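Local coordinates for galactose-binding like protein (PDB 7M1A) that is of unknown function but probably binds or acts on glycans as a SusE-like protein, this piece being its calcium-binding, galactose-binding-like domain, at residues A[24-29]-A[41-45]; A[28-34]-A[170-174]; A[63-68]-A[146-152]; A[90-96]-A[109-115]. All blocks are in the same frame, centred on the assembly; numbering follows the deposited sequence.

Contact 1: A[24-29]-A[41-45]. With CA (calcium ion), chain F.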
# COMPACT_ATOMS: atom_id res chain seq x y z
N GLY A 24 -10.04 -5.03 -4.16
CA GLY A 24 -8.83 -4.77 -4.94
C GLY A 24 -7.65 -4.38 -4.07
O GLY A 24 -7.80 -4.12 -2.89
N LYS A 25 -6.47 -4.38 -4.69
CA LYS A 25 -5.24 -3.97 -4.02
C LYS A 25 -4.24 -3.68 -5.12
O LYS A 25 -4.18 -4.31 -6.18
CB LYS A 25 -4.64 -5.14 -3.19
CG LYS A 25 -3.69 -4.57 -2.14
CD LYS A 25 -4.35 -3.87 -0.99
CE LYS A 25 -3.26 -3.23 -0.10
NZ LYS A 25 -2.29 -2.30 -0.81
N MSE A 26 -3.43 -2.63 -4.90
CA MSE A 26 -2.51 -2.20 -5.93
C MSE A 26 -1.58 -3.36 -6.33
O MSE A 26 -1.25 -3.53 -7.50
CB MSE A 26 -1.69 -0.95 -5.54
CG MSE A 26 -1.06 -0.36 -6.87
SE MSE A 26 0.07 1.20 -6.47
CE MSE A 26 -1.33 2.38 -5.69
N GLU A 27 -1.10 -4.15 -5.30
CA GLU A 27 -0.11 -5.19 -5.58
C GLU A 27 -0.70 -6.23 -6.54
O GLU A 27 0.06 -6.97 -7.12
CB GLU A 27 0.25 -5.88 -4.25
CG GLU A 27 1.12 -5.05 -3.28
CD GLU A 27 0.44 -4.00 -2.45
OE1 GLU A 27 -0.80 -3.77 -2.54
OE2 GLU A 27 1.20 -3.45 -1.57
N TYR A 28 -2.03 -6.28 -6.67
CA TYR A 28 -2.58 -7.27 -7.60
C TYR A 28 -2.32 -6.95 -9.07
O TYR A 28 -2.55 -7.87 -9.91
CB TYR A 28 -4.10 -7.41 -7.32
CG TYR A 28 -4.49 -7.93 -5.95
CD1 TYR A 28 -3.59 -8.61 -5.13
CD2 TYR A 28 -5.76 -7.69 -5.46
CE1 TYR A 28 -3.99 -9.04 -3.87
CE2 TYR A 28 -6.21 -8.16 -4.22
CZ TYR A 28 -5.32 -8.89 -3.47
OH TYR A 28 -5.70 -9.26 -2.21
N VAL A 29 -1.89 -5.70 -9.39
CA VAL A 29 -1.61 -5.39 -10.79
C VAL A 29 -0.14 -5.63 -11.12
O VAL A 29 0.25 -5.39 -12.24
CB VAL A 29 -2.10 -4.01 -11.24
CG1 VAL A 29 -3.59 -3.85 -10.96
CG2 VAL A 29 -1.26 -2.84 -10.69
N GLY A 41 -6.49 -15.22 -5.98
CA GLY A 41 -5.13 -14.65 -5.94
C GLY A 41 -5.11 -13.14 -6.19
O GLY A 41 -3.99 -12.59 -6.36
N GLY A 42 -6.29 -12.43 -6.10
CA GLY A 42 -6.33 -10.95 -6.21
C GLY A 42 -6.47 -10.59 -7.69
O GLY A 42 -5.56 -10.83 -8.48
N VAL A 43 -7.63 -10.03 -8.04
CA VAL A 43 -7.96 -9.78 -9.45
C VAL A 43 -7.35 -8.52 -10.03
O VAL A 43 -7.00 -8.49 -11.22
CB VAL A 43 -9.51 -9.79 -9.61
CG1 VAL A 43 -10.00 -9.34 -10.98
CG2 VAL A 43 -10.06 -11.19 -9.22
N GLY A 44 -7.27 -7.46 -9.23
CA GLY A 44 -6.75 -6.23 -9.80
C GLY A 44 -6.93 -5.09 -8.81
O GLY A 44 -7.09 -5.33 -7.58
N LEU A 45 -6.88 -3.85 -9.30
CA LEU A 45 -7.17 -2.70 -8.49
C LEU A 45 -8.42 -2.04 -9.03
O LEU A 45 -8.82 -2.26 -10.21
CB LEU A 45 -5.98 -1.74 -8.37
CG LEU A 45 -5.56 -0.97 -9.64
CD1 LEU A 45 -6.49 0.19 -10.00
CD2 LEU A 45 -4.13 -0.41 -9.43
CA CA F . -2.68 -9.14 -11.79
O HOH W 1 -4.47 -10.47 -11.04

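Contact 2: A[28-34]-A[170-174]. With CA (calcium ion), chain F.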
# COMPACT_ATOMS: atom_id res chain seq x y z
N TYR A 28 -2.03 -6.28 -6.67
CA TYR A 28 -2.58 -7.27 -7.60
C TYR A 28 -2.32 -6.95 -9.07
O TYR A 28 -2.55 -7.87 -9.91
CB TYR A 28 -4.10 -7.41 -7.32
CG TYR A 28 -4.49 -7.93 -5.95
CD1 TYR A 28 -3.59 -8.61 -5.13
CD2 TYR A 28 -5.76 -7.69 -5.46
CE1 TYR A 28 -3.99 -9.04 -3.87
CE2 TYR A 28 -6.21 -8.16 -4.22
CZ TYR A 28 -5.32 -8.89 -3.47
OH TYR A 28 -5.70 -9.26 -2.21
N VAL A 29 -1.89 -5.70 -9.39
CA VAL A 29 -1.61 -5.39 -10.79
C VAL A 29 -0.14 -5.63 -11.12
O VAL A 29 0.25 -5.39 -12.24
CB VAL A 29 -2.10 -4.01 -11.24
CG1 VAL A 29 -3.59 -3.85 -10.96
CG2 VAL A 29 -1.26 -2.84 -10.69
N TRP A 30 0.67 -6.20 -10.19
CA TRP A 30 2.00 -6.70 -10.53
C TRP A 30 2.25 -8.09 -9.93
O TRP A 30 3.38 -8.40 -9.63
CB TRP A 30 3.09 -5.65 -10.23
CG TRP A 30 3.15 -5.24 -8.79
CD1 TRP A 30 3.67 -5.96 -7.75
CD2 TRP A 30 2.82 -3.93 -8.29
NE1 TRP A 30 3.62 -5.19 -6.58
CE2 TRP A 30 3.13 -3.92 -6.88
CE3 TRP A 30 2.31 -2.74 -8.87
CZ2 TRP A 30 2.96 -2.82 -6.06
CZ3 TRP A 30 2.17 -1.64 -8.05
CH2 TRP A 30 2.52 -1.67 -6.70
N ASN A 31 1.18 -8.89 -9.84
CA ASN A 31 1.31 -10.24 -9.35
C ASN A 31 1.61 -11.26 -10.44
O ASN A 31 1.66 -12.42 -10.11
CB ASN A 31 0.11 -10.57 -8.42
CG ASN A 31 -1.19 -10.73 -9.21
OD1 ASN A 31 -1.21 -10.55 -10.44
ND2 ASN A 31 -2.30 -10.91 -8.49
N GLY A 32 1.80 -10.84 -11.70
CA GLY A 32 2.12 -11.76 -12.81
C GLY A 32 0.89 -12.48 -13.35
O GLY A 32 1.10 -13.43 -14.15
N ARG A 33 -0.30 -12.15 -12.79
CA ARG A 33 -1.49 -12.85 -13.27
C ARG A 33 -2.39 -11.85 -13.97
O ARG A 33 -2.65 -10.74 -13.52
CB ARG A 33 -2.27 -13.53 -12.11
CG ARG A 33 -1.44 -14.61 -11.47
CD ARG A 33 -2.30 -15.42 -10.51
NE ARG A 33 -2.17 -14.55 -9.25
CZ ARG A 33 -1.23 -14.64 -8.24
NH1 ARG A 33 -0.09 -15.31 -8.39
NH2 ARG A 33 -1.43 -13.94 -7.11
N ILE A 34 -2.90 -12.27 -15.16
CA ILE A 34 -3.82 -11.47 -15.92
C ILE A 34 -5.18 -12.15 -15.71
O ILE A 34 -5.42 -13.26 -16.21
CB ILE A 34 -3.42 -11.41 -17.42
CG1 ILE A 34 -2.10 -10.63 -17.59
CG2 ILE A 34 -4.53 -10.79 -18.27
CD1 ILE A 34 -1.42 -10.99 -18.90
N PHE A 170 -8.29 -2.40 -13.42
CA PHE A 170 -7.57 -3.24 -14.37
C PHE A 170 -6.87 -4.37 -13.60
O PHE A 170 -6.85 -4.32 -12.34
CB PHE A 170 -6.59 -2.49 -15.29
CG PHE A 170 -5.41 -1.90 -14.59
CD1 PHE A 170 -5.56 -0.69 -13.87
CD2 PHE A 170 -4.16 -2.47 -14.67
CE1 PHE A 170 -4.46 -0.08 -13.25
CE2 PHE A 170 -3.05 -1.86 -14.03
CZ PHE A 170 -3.24 -0.70 -13.31
N THR A 171 -6.32 -5.38 -14.33
CA THR A 171 -5.80 -6.57 -13.67
C THR A 171 -4.27 -6.63 -13.60
O THR A 171 -3.76 -7.30 -12.64
CB THR A 171 -6.35 -7.87 -14.29
OG1 THR A 171 -5.84 -8.99 -13.56
CG2 THR A 171 -5.95 -8.07 -15.75
N GLU A 172 -3.50 -6.08 -14.56
CA GLU A 172 -2.05 -6.29 -14.55
C GLU A 172 -1.41 -5.21 -15.41
O GLU A 172 -2.01 -4.78 -16.42
CB GLU A 172 -1.67 -7.68 -15.13
CG GLU A 172 -0.21 -8.10 -14.94
CD GLU A 172 0.21 -8.33 -13.48
OE1 GLU A 172 -0.65 -8.40 -12.59
OE2 GLU A 172 1.41 -8.55 -13.27
N LEU A 173 -0.19 -4.82 -15.05
CA LEU A 173 0.65 -4.04 -15.95
C LEU A 173 2.02 -4.68 -15.98
O LEU A 173 2.35 -5.49 -15.09
CB LEU A 173 0.65 -2.54 -15.59
CG LEU A 173 0.85 -2.16 -14.12
CD1 LEU A 173 2.27 -2.50 -13.70
CD2 LEU A 173 0.54 -0.67 -13.97
N THR A 174 2.83 -4.34 -17.00
CA THR A 174 4.19 -4.85 -17.08
C THR A 174 5.06 -3.73 -17.63
O THR A 174 4.66 -3.02 -18.56
CB THR A 174 4.27 -6.07 -18.03
OG1 THR A 174 3.36 -7.06 -17.48
CG2 THR A 174 5.65 -6.68 -18.09
CA CA F . -2.68 -9.14 -11.79
O HOH W 1 -4.47 -10.47 -11.04

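Contact 3: A[63-68]-A[146-152]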
# COMPACT_ATOMS: atom_id res chain seq x y z
N GLY A 63 11.26 -0.07 -7.67
CA GLY A 63 12.28 -0.78 -6.91
C GLY A 63 13.65 -0.75 -7.57
O GLY A 63 14.60 -1.27 -6.99
N VAL A 64 13.77 -0.15 -8.75
CA VAL A 64 15.03 -0.04 -9.47
C VAL A 64 14.92 1.28 -10.26
O VAL A 64 13.82 1.73 -10.56
CB VAL A 64 15.21 -1.23 -10.45
CG1 VAL A 64 15.41 -2.54 -9.70
CG2 VAL A 64 14.07 -1.29 -11.48
N LEU A 65 16.08 1.83 -10.64
CA LEU A 65 16.16 2.92 -11.59
C LEU A 65 16.34 2.31 -12.97
O LEU A 65 17.33 1.56 -13.20
CB LEU A 65 17.36 3.84 -11.24
CG LEU A 65 17.57 5.07 -12.16
CD1 LEU A 65 16.42 6.09 -12.10
CD2 LEU A 65 18.89 5.80 -11.80
N ALA A 66 15.38 2.62 -13.87
CA ALA A 66 15.39 1.87 -15.11
C ALA A 66 15.36 2.82 -16.29
O ALA A 66 14.58 3.80 -16.30
CB ALA A 66 14.09 1.06 -15.23
N LYS A 67 16.06 2.33 -17.32
CA LYS A 67 15.76 2.97 -18.65
C LYS A 67 14.61 2.19 -19.30
O LYS A 67 14.81 1.01 -19.65
CB LYS A 67 16.99 2.97 -19.59
CG LYS A 67 16.72 3.69 -20.90
CD LYS A 67 16.73 5.16 -20.85
CE LYS A 67 16.81 5.79 -22.22
NZ LYS A 67 16.78 7.26 -22.08
N LEU A 68 13.40 2.78 -19.35
CA LEU A 68 12.26 1.99 -19.74
C LEU A 68 12.28 1.82 -21.27
O LEU A 68 12.52 2.75 -22.04
CB LEU A 68 10.95 2.70 -19.37
CG LEU A 68 10.73 2.80 -17.86
CD1 LEU A 68 9.43 3.56 -17.58
CD2 LEU A 68 10.73 1.41 -17.26
N LEU A 146 13.12 6.72 -26.54
CA LEU A 146 14.52 6.71 -26.07
C LEU A 146 14.91 8.06 -25.46
O LEU A 146 15.74 8.03 -24.54
CB LEU A 146 15.44 6.44 -27.29
CG LEU A 146 16.93 6.36 -27.00
CD1 LEU A 146 17.25 5.10 -26.20
CD2 LEU A 146 17.73 6.36 -28.28
N ASP A 147 14.23 9.14 -25.74
CA ASP A 147 14.61 10.38 -25.04
C ASP A 147 13.99 10.55 -23.67
O ASP A 147 14.31 11.53 -23.00
CB ASP A 147 14.31 11.58 -25.92
CG ASP A 147 12.86 11.89 -26.17
OD1 ASP A 147 11.94 11.20 -25.65
OD2 ASP A 147 12.69 12.92 -26.88
N MSE A 148 13.20 9.59 -23.17
CA MSE A 148 12.73 9.71 -21.79
C MSE A 148 13.88 9.45 -20.82
O MSE A 148 14.70 8.60 -21.10
CB MSE A 148 11.62 8.65 -21.62
CG MSE A 148 10.32 9.10 -22.38
SE MSE A 148 9.60 10.85 -21.85
CE MSE A 148 9.86 11.55 -20.11
N PRO A 149 13.87 10.12 -19.62
CA PRO A 149 14.89 9.85 -18.63
C PRO A 149 14.64 8.49 -17.97
O PRO A 149 13.52 7.93 -17.97
CB PRO A 149 14.67 10.89 -17.52
CG PRO A 149 13.18 11.29 -17.70
CD PRO A 149 12.86 11.10 -19.18
N ARG A 150 15.71 7.98 -17.33
CA ARG A 150 15.53 6.84 -16.43
C ARG A 150 14.63 7.22 -15.27
O ARG A 150 14.63 8.38 -14.80
CB ARG A 150 16.86 6.32 -15.85
CG ARG A 150 17.79 5.78 -16.92
CD ARG A 150 18.81 4.78 -16.38
NE ARG A 150 19.74 5.45 -15.54
CZ ARG A 150 20.67 4.79 -14.81
NH1 ARG A 150 20.75 3.47 -14.77
NH2 ARG A 150 21.50 5.48 -14.06
N VAL A 151 13.77 6.27 -14.86
CA VAL A 151 12.83 6.54 -13.76
C VAL A 151 12.71 5.34 -12.85
O VAL A 151 13.10 4.25 -13.21
CB VAL A 151 11.40 6.84 -14.30
CG1 VAL A 151 11.35 8.19 -15.05
CG2 VAL A 151 10.82 5.75 -15.27
N ARG A 152 12.44 5.65 -11.56
CA ARG A 152 12.17 4.63 -10.60
C ARG A 152 10.73 4.64 -10.07
O ARG A 152 10.24 3.58 -9.72
CB ARG A 152 13.11 4.84 -9.41
CG ARG A 152 12.83 3.89 -8.24
CD ARG A 152 13.91 3.87 -7.19
NE ARG A 152 13.39 3.03 -6.10
CZ ARG A 152 14.13 2.74 -5.05
NH1 ARG A 152 15.39 3.15 -5.00
NH2 ARG A 152 13.64 2.01 -4.05
O HOH W 2 13.03 5.54 -19.43

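Contact 4: A[90-96]-A[109-115]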
# COMPACT_ATOMS: atom_id res chain seq x y z
N ARG A 90 -8.66 6.50 -21.85
CA ARG A 90 -7.54 7.41 -22.08
C ARG A 90 -6.81 7.63 -20.76
O ARG A 90 -7.47 7.88 -19.75
CB ARG A 90 -8.09 8.78 -22.51
CG ARG A 90 -8.57 8.76 -23.96
CD ARG A 90 -7.38 8.89 -24.93
NE ARG A 90 -6.72 10.20 -24.75
CZ ARG A 90 -5.54 10.55 -24.16
NH1 ARG A 90 -4.66 9.69 -23.61
NH2 ARG A 90 -5.27 11.85 -24.12
N TYR A 91 -5.50 7.39 -20.77
CA TYR A 91 -4.77 7.42 -19.51
C TYR A 91 -3.32 7.74 -19.80
O TYR A 91 -2.91 7.77 -20.96
CB TYR A 91 -4.91 6.08 -18.73
CG TYR A 91 -4.46 4.82 -19.44
CD1 TYR A 91 -5.24 4.20 -20.43
CD2 TYR A 91 -3.24 4.24 -19.08
CE1 TYR A 91 -4.81 3.00 -21.00
CE2 TYR A 91 -2.83 3.04 -19.66
CZ TYR A 91 -3.61 2.41 -20.62
OH TYR A 91 -3.21 1.23 -21.19
N GLU A 92 -2.59 8.09 -18.73
CA GLU A 92 -1.22 8.52 -18.93
C GLU A 92 -0.29 7.80 -17.96
O GLU A 92 -0.71 7.47 -16.83
CB GLU A 92 -1.05 10.02 -18.67
CG GLU A 92 -1.81 10.88 -19.66
CD GLU A 92 -1.93 12.34 -19.27
OE1 GLU A 92 -1.57 12.72 -18.15
OE2 GLU A 92 -2.26 13.08 -20.16
N VAL A 93 0.97 7.56 -18.37
CA VAL A 93 1.99 7.02 -17.47
C VAL A 93 3.03 8.09 -17.25
O VAL A 93 3.55 8.62 -18.25
CB VAL A 93 2.63 5.71 -18.04
CG1 VAL A 93 3.57 5.09 -17.03
CG2 VAL A 93 1.54 4.76 -18.49
N TRP A 94 3.37 8.37 -15.99
CA TRP A 94 4.31 9.43 -15.62
C TRP A 94 5.40 8.79 -14.76
O TRP A 94 5.21 7.73 -14.12
CB TRP A 94 3.67 10.58 -14.80
CG TRP A 94 2.65 11.38 -15.52
CD1 TRP A 94 1.46 10.93 -16.10
CD2 TRP A 94 2.73 12.78 -15.82
NE1 TRP A 94 0.73 12.05 -16.58
CE2 TRP A 94 1.53 13.17 -16.46
CE3 TRP A 94 3.76 13.71 -15.62
CZ2 TRP A 94 1.35 14.51 -16.87
CZ3 TRP A 94 3.55 15.05 -15.95
CH2 TRP A 94 2.34 15.43 -16.56
N GLY A 95 6.60 9.40 -14.73
CA GLY A 95 7.68 8.85 -13.94
C GLY A 95 8.60 9.92 -13.37
O GLY A 95 8.50 11.13 -13.73
N CYS A 96 9.35 9.54 -12.32
CA CYS A 96 10.45 10.39 -11.86
C CYS A 96 11.55 9.50 -11.30
O CYS A 96 11.39 8.31 -11.13
CB CYS A 96 10.01 11.46 -10.85
SG CYS A 96 9.31 10.80 -9.31
N TRP A 109 7.40 15.32 -11.79
CA TRP A 109 7.07 14.12 -12.66
C TRP A 109 7.17 14.53 -14.13
O TRP A 109 6.83 15.67 -14.50
CB TRP A 109 5.66 13.67 -12.27
CG TRP A 109 5.57 13.14 -10.87
CD1 TRP A 109 5.29 13.86 -9.76
CD2 TRP A 109 5.70 11.78 -10.50
NE1 TRP A 109 5.30 13.00 -8.66
CE2 TRP A 109 5.51 11.70 -9.10
CE3 TRP A 109 5.97 10.60 -11.26
CZ2 TRP A 109 5.56 10.49 -8.42
CZ3 TRP A 109 6.01 9.41 -10.57
CH2 TRP A 109 5.84 9.37 -9.16
N VAL A 110 7.50 13.52 -14.96
CA VAL A 110 7.55 13.70 -16.37
C VAL A 110 6.60 12.70 -17.01
O VAL A 110 6.46 11.55 -16.60
CB VAL A 110 9.02 13.54 -16.85
CG1 VAL A 110 9.16 13.57 -18.37
CG2 VAL A 110 9.83 14.73 -16.33
N LYS A 111 5.89 13.14 -18.05
CA LYS A 111 4.89 12.28 -18.71
C LYS A 111 5.62 11.39 -19.72
O LYS A 111 6.32 11.88 -20.59
CB LYS A 111 3.79 13.07 -19.41
CG LYS A 111 2.71 12.15 -20.02
CD LYS A 111 1.48 12.90 -20.52
CE LYS A 111 1.81 13.83 -21.68
NZ LYS A 111 0.56 14.39 -22.20
N LEU A 112 5.51 10.07 -19.52
CA LEU A 112 6.26 9.06 -20.28
C LEU A 112 5.43 8.63 -21.49
O LEU A 112 5.97 8.43 -22.60
CB LEU A 112 6.61 7.89 -19.38
CG LEU A 112 7.55 8.25 -18.21
CD1 LEU A 112 7.48 6.96 -17.35
CD2 LEU A 112 8.98 8.39 -18.72
N LEU A 113 4.11 8.44 -21.27
CA LEU A 113 3.25 7.86 -22.30
C LEU A 113 1.85 8.45 -22.22
O LEU A 113 1.29 8.57 -21.13
CB LEU A 113 3.02 6.34 -22.09
CG LEU A 113 4.29 5.47 -22.25
CD1 LEU A 113 4.08 4.08 -21.67
CD2 LEU A 113 4.80 5.42 -23.69
N ASP A 114 1.30 8.73 -23.43
CA ASP A 114 -0.12 9.02 -23.59
C ASP A 114 -0.75 7.74 -24.14
O ASP A 114 -0.35 7.27 -25.21
CB ASP A 114 -0.36 10.03 -24.72
CG ASP A 114 0.17 11.39 -24.38
OD1 ASP A 114 -0.33 11.93 -23.42
OD2 ASP A 114 1.17 11.84 -25.01
N MSE A 115 -1.65 7.10 -23.38
CA MSE A 115 -2.24 5.82 -23.78
C MSE A 115 -3.68 6.03 -24.17
O MSE A 115 -4.45 6.73 -23.52
CB MSE A 115 -2.17 4.78 -22.63
CG MSE A 115 -0.77 4.57 -22.12
SE MSE A 115 0.41 3.68 -23.44
CE MSE A 115 -0.51 1.95 -23.49
O HOH W 3 -2.85 11.99 -22.71

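Contact 1: A[24-29]-A[41-45]
Lys-25 N donates to Gly-44 O at 3.1 Å, and this backbone bond ties the start of the 3-10 turn 26-29 to the loop leading into strand 45-46. Tyr-28 carries the main side-chain contact. Its ring lies flat over Gly-42, whose CA is 3.3 Å from the ring centroid, a CH-pi contact. Lys-25 CB sits over the centre of the opposite face, and Gly-44 O meets the ring edge 3.4 Å from Tyr-28 CD2. A CB on Gly-42 would clash with this ring. A chi1 of -63°, with Tyr-28 CG anti to the carbonyl carbon, lays the ring on Gly-42. Tyr-28 O binds the calcium. With an alanine in place of Tyr-28, Gly-42 CA and Lys-25 CB would lose the ring between them, and the 41-44 loop would probably be freer to shift. On the buried side, Val-29 CG1 meets Leu-45 CG at 3.7 Å. Selenomethionine Met-26 lies alongside Leu-45 and also packs on Phe-58. Lys-25 NZ bridges Glu-27 OE1 at 2.7 Å and also pairs with Glu-10 of the second subunit. The calcium-bound water donates to Gly-42 O at 2.8 Å and weakly to Val-43 O. The glycine loop is therefore second shell: it touches the metal through this water and helps to fix the water's orientation.

Contact 2: A[28-34]-A[170-174]
Glu-172 and Asn-31 cross obliquely, with carboxylate and amide planes only 15° apart. Each turns one oxygen to the calcium, and Glu-172 OE1 lies 2.3 Å from the metal. Backbone oxygens of Tyr-28, Arg-33 and Thr-171 and one water complete six ligands. Glu-172 bends at chi2 (66°), which swings its carboxylate back to the 28-34 loop. Glu-172 OE2 turns from the metal and accepts from Gly-32 N at 2.8 Å, met from above the carboxylate plane. A salt bridge to Lys-5 gives OE2 a second partner, so the two oxygens have separate tasks. Asn-31 OD1 binds calcium and also accepts from Arg-33 N at 3.0 Å, which makes an Asx turn. The donor stands 44° out of the amide plane. Asn-31 ND2 is held by Gly-42 O. This site joins an early loop to the last strand, 169-176, of the galactose-binding-like beta-sandwich, a fold in which a structural calcium is common. Thr-171 and Glu-172 form a classic beta bulge opposite Trp-74, and both residues of the bulge supply a ligand. Beside the metal the packing is apolar. Val-29 and Phe-170 cross at about a right angle, with Val-29 CG1 over the ring face, 4.0 Å from its centroid. Val-29 CB meets Phe-170 CE2 at 3.6 Å. Leu-173 N donates to Val-29 O at 2.9 Å. On the outer side Ile-34 also crosses Glu-172 at about a right angle, its CG1 3.9 Å from Glu-172 CB.

Contact 3: A[63-68]-A[146-152]
The Lys-67 chain leaves in extended form (chi1 -177°) and then bends at chi2 (77°). This brings Lys-67 NZ to Met-148 O at 2.7 Å and Leu-146 O at 2.8 Å. Met-148 O is approached almost head-on. Arg-150 bends at chi3 (-69°) and crosses Leu-65 at about a right angle. Leu-65 CD2 sits over one face of the Arg-150 guanidinium, 3.5 Å from Arg-150 NH2. In the backbone, Ala-66 and Val-151 make an antiparallel hydrogen-bonded pair, where strands 56-66 and 151-158 of the larger sheet meet. Ala-66 N donates to Val-151 O at 2.9 Å, and Val-151 N donates back to Ala-66 O. On the buried face Leu-68 CD1 meets Val-151 CG2 at 3.5 Å, a tight fit. Arg-152 runs extended past Val-64 O, its CG 3.3 Å away, and lays its guanidinium face on Gly-63. Its NE bridges to Asp-61. A leucine in place of Arg-152 would probably leave Asp-61 without its charged mate and Gly-63 without its flat cover. Val-64 O is buried here with no polar partner in the model. The lysine charge, by contrast, is met by two carbonyls, and so the lysine ties the 146-148 loop to the chain just after strand 56-66.

Contact 4: A[90-96]-A[109-115]
Tyr-91 to Gly-95 and Val-110 to Met-115 pair as neighbouring antiparallel strands, 88-96 and 110-116, in the larger sheet of the beta-sandwich. A classic beta bulge interrupts the pairing. Leu-112 and Leu-113 both face Val-93, and Val-93 O accepts from Leu-112 N at 2.7 Å and from Leu-113 N at 3.1 Å. At one end Met-115 O takes two donors from opposite faces of its plane, Tyr-91 N and Arg-90 NH1. The NH1 bond lies in the guanidinium plane. The two sheet faces differ in chemistry. On the inner one selenomethionine Met-115 puts CB over the centre of the Tyr-91 ring, 3.4 Å from its centroid. Tyr-91 OH is tied to Asp-140. Val-93 and Leu-113 lie side by side, and both pack on Phe-71 of the other sheet. The other face, with Glu-92, Trp-94, Lys-111 and Asp-114, is more polar. Lys-111 CB stands 3.6 Å from the centroid of the Trp-94 six-membered ring, close to its normal. Trp-94 NE1 donates to Glu-92 OE1 at 2.9 Å, nearly in the ring plane, which fixes the turn of the indole. Lys-111 bends at chi3 (64°) and its NZ meets Asp-114 OD1 on the syn lone pair. The salt bridge of Lys-111 NZ to Glu-92 OE2 is long. A water donates to Glu-92 OE2 and Asp-114 OD1, which probably eases their like charges, and accepts from Arg-90 NH2. Past Gly-95, Cys-96 SG sits over the Trp-109 six-membered ring, 3.6 Å from its centroid and 4° off the normal.

Contacts 1 and 2 share Tyr-28, Val-29, the calcium and its water, and touch through Val-43 O and Thr-171 OG1. Contact 2 supplies five protein ligands, while contact 1 adds a ring stacked on glycine and the water's second-shell acceptors. Contacts 3 and 4 meet on the larger sheet, where Arg-152 N probably bonds to Cys-96 O. Contact 4 is a long strand pairing broken by a bulge; contact 3 has one bridge pair. Contacts 1 and 4 are buried, on opposite sides of the chain's centre. Contact 2 is partly buried, with exposed residues at its rim. Contact 3 is the most peripheral and relies on long charged side chains over backbone. Along the chain, contact 4 nests within contact 3, and contact 3 within contact 2.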